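Local atomic coordinates of tRNA-splicing ligase RtcB (Thermus thermophilus, PDB entry 2EPG), a protein that probably joins RNA ends as a GTP- and manganese-dependent ligase, sealing 2',3'-cyclic phosphate or 3'-phosphate termini to 5'-hydroxyl ends. Residues S116-E121 against V322-R327; P125-L130 against G438-A443; A131-R136 against R316-K321. All coordinates share one frame; numbering follows the deposited sequence.

Contact 1 (S116-E121 against V322-R327); sequences SHLTLE and VGFTPR
L118 and F324 supply the tight half of this contact, one methyl of the leucine resting on the face of the phenylalanine. CD1 of L118 stands 3.8 Å from the centroid of the F324 ring and 23° off the ring normal, a CH-pi contact offset toward the CD2 and CE2 rim. While CD1 lies over the face, CD2 of L118 lies outside the rim, 3.6 Å from CE2 of F324. F324 sets CG beside its backbone N (chi1 -64°), which swings the ring across to the leucine. The opposite face of the same ring takes a cation-pi contact from R126, and the phenyl is thus sandwiched between CD1 of L118 and a guanidinium.

The other half is loose and exposed to solvent. The carbonyl O of R327 lies at the edge of the H117 imidazole, near the ring plane, but ND1 of H117 is 3.8 Å from that oxygen and no hydrogen bond links the two segments. R327 takes part through its backbone, its CB being directed away.

Both segments turn close by. S116 OG accepts from the N of L118 in an ST turn, while G323, with positive phi, is the C-prime residue of the Schellman motif closing helix 288-321. T325 then caps helix 326-329. L118 therefore packs between the end of strand 110-119, bound to strand 240-247, and the connection between those two helices, with F319 and H329 also against it.

Contact 2 (P125-L130 against G438-A443); sequences PRQKEL and GILVRA
K128 and L440 mark the closest approach of the two backbones, their CA atoms 7.7 Å apart, as the first turn of helix 127-137 packs against the short strand 440-442. No hydrogen bond crosses the gap, and the work falls to side chains with an apolar stem or tip. Q127 is fully stretched: CG is anti to its backbone N (chi1 179°) and the chain runs straight on, carrying the methylene and amide carbon across the leucine at a slant. CD of Q127 is 3.8 Å from CG of L440, so the amide carbon lies against the leucine along with the methylene; the approach of CG of Q127 to CD1 of L440, 3.3 Å, is unusually short and doubtful in detail. L440 CD1 also reaches the helix backbone, 4.1 Å from CA of K128.

Farther along the strand, K128 meets R442 only loosely, with CG of K128 4.3 Å from NH1 of R442. The two positive ends stay apart, K128 NZ being 5.4 Å from R442 NH1. The charge of R442 is taken up by a salt bridge from NH1 to D132, and its NH2 also donates to the carbonyl O of V441 from above the carbonyl plane. Bonded at both terminal nitrogens, the guanidinium is restrained in its rotation. The R442 side chain is about 6 Å from that of K486, a predicted GMP-binding residue, so this packing borders the predicted nucleotide site.

Around this surface contact, L440 and R442 pair in parallel with strand 474-486, whose L482 also touches Q127, while A131 and Y135 of helix 127-137 lean on R442.

Contact 3 (A131-R136 against R316-K321); sequences ADALYR and REAFEK
The guanidinium of R136 is the flat group of this contact, and K321 crosses it at about a right angle. CG of K321 lies in the guanidinium plane, at the edge, 3.2 Å from NH1 of R136, whereas CE of the lysine approaches obliquely. The whole approach of K321 to NH1, from CG to CE, is short enough to be doubtful in detail. Bends put the two together: R136 kinks at chi3 (71°) and K321 at chi2 (-75°), each after leaving its helix with CG anti to the backbone N. The two cations are near one another, with NH1 of R136 3.9 Å from NZ of K321, an approach that probably carries some electrostatic cost at this exposed margin.

The interior is apolar and far more compact. CB of A133 faces CB of A318 at 4.0 Å and also touches the carbonyl O of A318. Beside this pair, CD2 of L134 closes to 3.5 Å on CB of A318, tighter than an ordinary carbon contact.

Such small residues let backbones draw close: the CA atoms of A133 and A318 are 5.1 Å apart, and the axes of the two short helical segments pass at 8.5 Å with an angle of 141° between their directions. This is a roughly antiparallel helix pair packed through alanine, and the side chain of L134 is about 4 Å from that of L217, predicted to bind GMP.

How the contacts relate
Helix 127-137 is common to contacts 2 and 3, whose centres lie 10 Å apart; contact 1 sits 12 Å from contact 3 and 15 Å from contact 2, all on one side of the chain's centre. Segments 116-121, 125-130 and 131-136 follow closely in sequence, then 316-321 and 322-327 return after a long excursion, and 438-443 comes last. Contact 3 is enclosed by the spans of both others, while contacts 1 and 2 interleave. Physical links tie them: R126 donates to the carbonyl O of V322, and L130 packs on F319. One short helix thus packs between the C-terminal end of helix 288-321 and strands 440-442 and 474-486 near the end of the chain.

Contact 1 (S116-E121 against V322-R327)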
# COMPACT_ATOMS: atom_id res chain seq x y z
N SER A 116 12.69 -4.09 15.46
CA SER A 116 13.85 -3.81 16.30
C SER A 116 14.33 -5.01 17.14
O SER A 116 13.71 -6.07 17.13
CB SER A 116 13.53 -2.68 17.27
OG SER A 116 12.70 -3.17 18.31
N HIS A 117 15.44 -4.81 17.85
CA HIS A 117 16.00 -5.82 18.75
C HIS A 117 15.38 -5.70 20.14
O HIS A 117 15.61 -6.54 20.99
CB HIS A 117 17.52 -5.65 18.91
CG HIS A 117 18.31 -6.07 17.72
ND1 HIS A 117 19.57 -5.57 17.46
CD2 HIS A 117 18.04 -6.97 16.74
CE1 HIS A 117 20.04 -6.14 16.36
NE2 HIS A 117 19.14 -7.00 15.91
N LEU A 118 14.60 -4.65 20.36
CA LEU A 118 13.98 -4.41 21.66
C LEU A 118 12.71 -5.19 21.95
O LEU A 118 11.95 -5.54 21.05
CB LEU A 118 13.69 -2.91 21.82
CG LEU A 118 14.93 -2.01 21.82
CD1 LEU A 118 14.55 -0.57 21.50
CD2 LEU A 118 15.62 -2.12 23.17
N THR A 119 12.49 -5.48 23.22
CA THR A 119 11.31 -6.21 23.63
C THR A 119 10.44 -5.22 24.39
O THR A 119 10.91 -4.16 24.79
CB THR A 119 11.69 -7.40 24.53
OG1 THR A 119 12.24 -6.93 25.76
CG2 THR A 119 12.72 -8.27 23.82
N LEU A 120 9.18 -5.57 24.56
CA LEU A 120 8.25 -4.71 25.26
C LEU A 120 8.84 -4.22 26.59
O LEU A 120 8.80 -3.03 26.91
CB LEU A 120 6.96 -5.48 25.51
CG LEU A 120 5.59 -4.79 25.33
CD1 LEU A 120 4.60 -5.49 26.24
CD2 LEU A 120 5.65 -3.31 25.66
N GLU A 121 9.40 -5.15 27.36
CA GLU A 121 9.98 -4.84 28.67
C GLU A 121 11.02 -3.72 28.61
O GLU A 121 11.11 -2.91 29.53
CB GLU A 121 10.61 -6.09 29.29
CG GLU A 121 9.64 -7.23 29.61
CD GLU A 121 9.18 -8.01 28.38
OE1 GLU A 121 9.95 -8.08 27.40
OE2 GLU A 121 8.05 -8.56 28.40
N VAL A 322 16.26 9.15 23.01
CA VAL A 322 15.82 8.75 24.34
C VAL A 322 16.69 7.68 25.00
O VAL A 322 16.30 7.11 26.02
CB VAL A 322 14.37 8.26 24.35
CG1 VAL A 322 13.43 9.40 23.92
CG2 VAL A 322 14.22 7.06 23.42
N GLY A 323 17.85 7.40 24.42
CA GLY A 323 18.74 6.44 25.04
C GLY A 323 19.03 5.11 24.38
O GLY A 323 19.95 4.41 24.81
N PHE A 324 18.27 4.73 23.35
CA PHE A 324 18.53 3.46 22.69
C PHE A 324 19.54 3.69 21.58
O PHE A 324 19.24 4.36 20.59
CB PHE A 324 17.25 2.87 22.11
CG PHE A 324 16.21 2.53 23.13
CD1 PHE A 324 15.12 3.35 23.33
CD2 PHE A 324 16.33 1.37 23.89
CE1 PHE A 324 14.15 3.03 24.27
CE2 PHE A 324 15.36 1.04 24.84
CZ PHE A 324 14.27 1.87 25.03
N THR A 325 20.74 3.12 21.74
CA THR A 325 21.78 3.26 20.74
C THR A 325 21.42 2.44 19.50
O THR A 325 20.54 1.59 19.55
CB THR A 325 23.14 2.73 21.26
OG1 THR A 325 23.01 1.33 21.56
CG2 THR A 325 23.57 3.49 22.52
N PRO A 326 22.11 2.69 18.38
CA PRO A 326 21.82 1.94 17.16
C PRO A 326 21.91 0.44 17.37
O PRO A 326 21.13 -0.32 16.80
CB PRO A 326 22.86 2.46 16.17
CG PRO A 326 22.96 3.89 16.56
CD PRO A 326 23.04 3.80 18.09
N ARG A 327 22.85 0.00 18.20
CA ARG A 327 22.96 -1.43 18.44
C ARG A 327 21.90 -1.91 19.42
O ARG A 327 21.58 -3.09 19.45
CB ARG A 327 24.39 -1.81 18.88
CG ARG A 327 24.83 -1.40 20.28
CD ARG A 327 26.37 -1.37 20.35
NE ARG A 327 26.99 -2.50 19.65
CZ ARG A 327 28.29 -2.61 19.37
NH1 ARG A 327 28.74 -3.68 18.72
NH2 ARG A 327 29.15 -1.66 19.75

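Contact 2 (P125-L130 against G438-A443)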
# COMPACT_ATOMS: atom_id res chain seq x y z
N PRO A 125 9.38 1.38 30.03
CA PRO A 125 9.84 2.43 30.93
C PRO A 125 10.24 3.78 30.29
O PRO A 125 10.39 4.78 30.99
CB PRO A 125 10.99 1.76 31.70
CG PRO A 125 11.47 0.68 30.77
CD PRO A 125 10.20 0.16 30.14
N ARG A 126 10.38 3.80 28.96
CA ARG A 126 10.74 5.03 28.26
C ARG A 126 9.65 5.43 27.26
O ARG A 126 9.87 6.26 26.37
CB ARG A 126 12.05 4.86 27.51
CG ARG A 126 13.16 4.22 28.31
CD ARG A 126 14.49 4.45 27.63
NE ARG A 126 15.45 3.39 27.91
CZ ARG A 126 16.70 3.39 27.46
NH1 ARG A 126 17.51 2.39 27.75
NH2 ARG A 126 17.13 4.40 26.72
N GLN A 127 8.49 4.82 27.41
CA GLN A 127 7.34 5.06 26.54
C GLN A 127 7.02 6.54 26.35
O GLN A 127 6.76 7.00 25.23
CB GLN A 127 6.14 4.31 27.12
CG GLN A 127 4.88 4.48 26.34
CD GLN A 127 3.76 3.58 26.85
OE1 GLN A 127 3.56 3.45 28.06
NE2 GLN A 127 3.03 2.98 25.93
N LYS A 128 7.04 7.29 27.44
CA LYS A 128 6.73 8.71 27.39
C LYS A 128 7.83 9.46 26.64
O LYS A 128 7.54 10.22 25.73
CB LYS A 128 6.56 9.26 28.81
CG LYS A 128 5.88 10.61 28.91
CD LYS A 128 6.88 11.76 28.79
CE LYS A 128 6.22 13.09 29.18
NZ LYS A 128 5.56 12.96 30.51
N GLU A 129 9.08 9.25 27.03
CA GLU A 129 10.20 9.91 26.37
C GLU A 129 10.16 9.70 24.85
O GLU A 129 10.37 10.63 24.08
CB GLU A 129 11.54 9.38 26.90
CG GLU A 129 11.83 9.65 28.37
CD GLU A 129 10.86 8.95 29.29
OE1 GLU A 129 10.52 7.78 29.01
OE2 GLU A 129 10.44 9.55 30.30
N LEU A 130 9.90 8.46 24.42
CA LEU A 130 9.86 8.12 23.00
C LEU A 130 8.71 8.82 22.30
O LEU A 130 8.89 9.41 21.24
CB LEU A 130 9.76 6.60 22.83
CG LEU A 130 9.74 6.05 21.40
CD1 LEU A 130 10.99 6.49 20.65
CD2 LEU A 130 9.64 4.52 21.45
N GLY A 438 -4.44 1.79 27.13
CA GLY A 438 -3.00 1.87 27.31
C GLY A 438 -2.25 2.28 26.06
O GLY A 438 -1.29 1.62 25.66
N ILE A 439 -2.67 3.38 25.43
CA ILE A 439 -2.02 3.85 24.22
C ILE A 439 -1.77 5.36 24.29
O ILE A 439 -2.71 6.15 24.38
CB ILE A 439 -2.88 3.54 22.98
CG1 ILE A 439 -3.12 2.03 22.88
CG2 ILE A 439 -2.20 4.05 21.72
CD1 ILE A 439 -3.98 1.61 21.70
N LEU A 440 -0.50 5.75 24.25
CA LEU A 440 -0.16 7.16 24.29
C LEU A 440 -0.34 7.75 22.90
O LEU A 440 0.13 7.19 21.91
CB LEU A 440 1.29 7.35 24.75
CG LEU A 440 1.69 6.70 26.08
CD1 LEU A 440 3.07 7.19 26.46
CD2 LEU A 440 0.70 7.05 27.17
N VAL A 441 -1.03 8.89 22.83
CA VAL A 441 -1.28 9.53 21.54
C VAL A 441 -0.59 10.88 21.41
O VAL A 441 -0.50 11.65 22.37
CB VAL A 441 -2.80 9.70 21.28
CG1 VAL A 441 -3.02 10.33 19.91
CG2 VAL A 441 -3.49 8.35 21.35
N ARG A 442 -0.10 11.15 20.21
CA ARG A 442 0.58 12.40 19.88
C ARG A 442 -0.05 12.93 18.60
O ARG A 442 0.19 12.40 17.51
CB ARG A 442 2.07 12.14 19.66
CG ARG A 442 2.96 12.45 20.86
CD ARG A 442 2.34 11.93 22.15
NE ARG A 442 3.17 12.18 23.32
CZ ARG A 442 2.79 11.90 24.56
NH1 ARG A 442 3.59 12.15 25.58
NH2 ARG A 442 1.58 11.39 24.78
N ALA A 443 -0.85 13.98 18.74
CA ALA A 443 -1.53 14.59 17.60
C ALA A 443 -1.21 16.07 17.50
O ALA A 443 -0.93 16.73 18.51
CB ALA A 443 -3.03 14.37 17.71

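Contact 3 (A131-R136 against R316-K321)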
# COMPACT_ATOMS: atom_id res chain seq x y z
N ALA A 131 7.52 8.77 22.89
CA ALA A 131 6.37 9.42 22.28
C ALA A 131 6.72 10.89 22.01
O ALA A 131 6.53 11.39 20.90
CB ALA A 131 5.16 9.31 23.21
N ASP A 132 7.25 11.57 23.03
CA ASP A 132 7.63 12.98 22.90
C ASP A 132 8.71 13.18 21.85
O ASP A 132 8.67 14.16 21.10
CB ASP A 132 8.15 13.52 24.24
CG ASP A 132 7.09 13.52 25.31
OD1 ASP A 132 7.47 13.56 26.50
OD2 ASP A 132 5.88 13.51 24.98
N ALA A 133 9.68 12.28 21.80
CA ALA A 133 10.74 12.41 20.81
C ALA A 133 10.20 12.19 19.40
O ALA A 133 10.61 12.87 18.46
CB ALA A 133 11.87 11.42 21.12
N LEU A 134 9.26 11.25 19.25
CA LEU A 134 8.68 10.96 17.93
C LEU A 134 7.85 12.14 17.42
O LEU A 134 7.91 12.49 16.24
CB LEU A 134 7.82 9.69 17.99
CG LEU A 134 8.62 8.38 18.01
CD1 LEU A 134 7.72 7.19 18.28
CD2 LEU A 134 9.34 8.21 16.68
N TYR A 135 7.06 12.73 18.32
CA TYR A 135 6.22 13.87 17.97
C TYR A 135 7.07 15.09 17.59
O TYR A 135 6.67 15.91 16.77
CB TYR A 135 5.32 14.25 19.14
CG TYR A 135 4.44 15.42 18.80
CD1 TYR A 135 3.42 15.30 17.85
CD2 TYR A 135 4.68 16.68 19.35
CE1 TYR A 135 2.67 16.40 17.45
CE2 TYR A 135 3.93 17.80 18.95
CZ TYR A 135 2.93 17.64 18.00
OH TYR A 135 2.21 18.73 17.56
N ARG A 136 8.25 15.19 18.18
CA ARG A 136 9.15 16.30 17.93
C ARG A 136 10.03 16.09 16.69
O ARG A 136 10.23 17.02 15.91
CB ARG A 136 10.04 16.51 19.16
CG ARG A 136 10.83 17.80 19.17
CD ARG A 136 11.77 17.84 20.37
NE ARG A 136 12.88 16.89 20.22
CZ ARG A 136 13.15 15.90 21.07
NH1 ARG A 136 14.19 15.10 20.84
NH2 ARG A 136 12.39 15.69 22.14
N ARG A 316 14.46 6.40 13.80
CA ARG A 316 15.69 5.94 14.41
C ARG A 316 16.26 7.05 15.29
O ARG A 316 16.70 6.78 16.40
CB ARG A 316 16.69 5.53 13.32
CG ARG A 316 16.30 4.23 12.62
CD ARG A 316 17.08 3.97 11.35
NE ARG A 316 16.74 2.66 10.78
CZ ARG A 316 16.85 2.36 9.49
NH1 ARG A 316 16.53 1.15 9.05
NH2 ARG A 316 17.27 3.29 8.64
N GLU A 317 16.21 8.30 14.82
CA GLU A 317 16.73 9.43 15.60
C GLU A 317 15.97 9.60 16.91
O GLU A 317 16.55 9.99 17.92
CB GLU A 317 16.67 10.73 14.80
CG GLU A 317 17.51 10.72 13.53
CD GLU A 317 17.50 12.06 12.81
OE1 GLU A 317 16.46 12.75 12.84
OE2 GLU A 317 18.54 12.42 12.20
N ALA A 318 14.68 9.31 16.89
CA ALA A 318 13.90 9.44 18.11
C ALA A 318 14.28 8.36 19.12
O ALA A 318 14.38 8.64 20.31
CB ALA A 318 12.42 9.37 17.78
N PHE A 319 14.51 7.12 18.68
CA PHE A 319 14.87 6.07 19.63
C PHE A 319 16.20 6.41 20.28
O PHE A 319 16.35 6.31 21.50
CB PHE A 319 14.96 4.70 18.93
CG PHE A 319 13.64 3.98 18.81
CD1 PHE A 319 13.41 2.81 19.53
CD2 PHE A 319 12.63 4.47 17.98
CE1 PHE A 319 12.18 2.12 19.42
CE2 PHE A 319 11.41 3.79 17.86
CZ PHE A 319 11.19 2.61 18.58
N GLU A 320 17.15 6.83 19.46
CA GLU A 320 18.47 7.20 19.95
C GLU A 320 18.43 8.40 20.91
O GLU A 320 19.12 8.43 21.92
CB GLU A 320 19.39 7.48 18.76
CG GLU A 320 19.77 6.23 18.01
CD GLU A 320 20.17 6.49 16.58
OE1 GLU A 320 20.44 7.66 16.25
OE2 GLU A 320 20.21 5.52 15.79
N LYS A 321 17.59 9.39 20.59
CA LYS A 321 17.47 10.58 21.42
C LYS A 321 17.05 10.21 22.86
O LYS A 321 17.46 10.87 23.81
CB LYS A 321 16.44 11.53 20.80
CG LYS A 321 16.55 12.99 21.22
CD LYS A 321 16.04 13.20 22.62
CE LYS A 321 16.14 14.66 23.05
NZ LYS A 321 15.71 14.84 24.47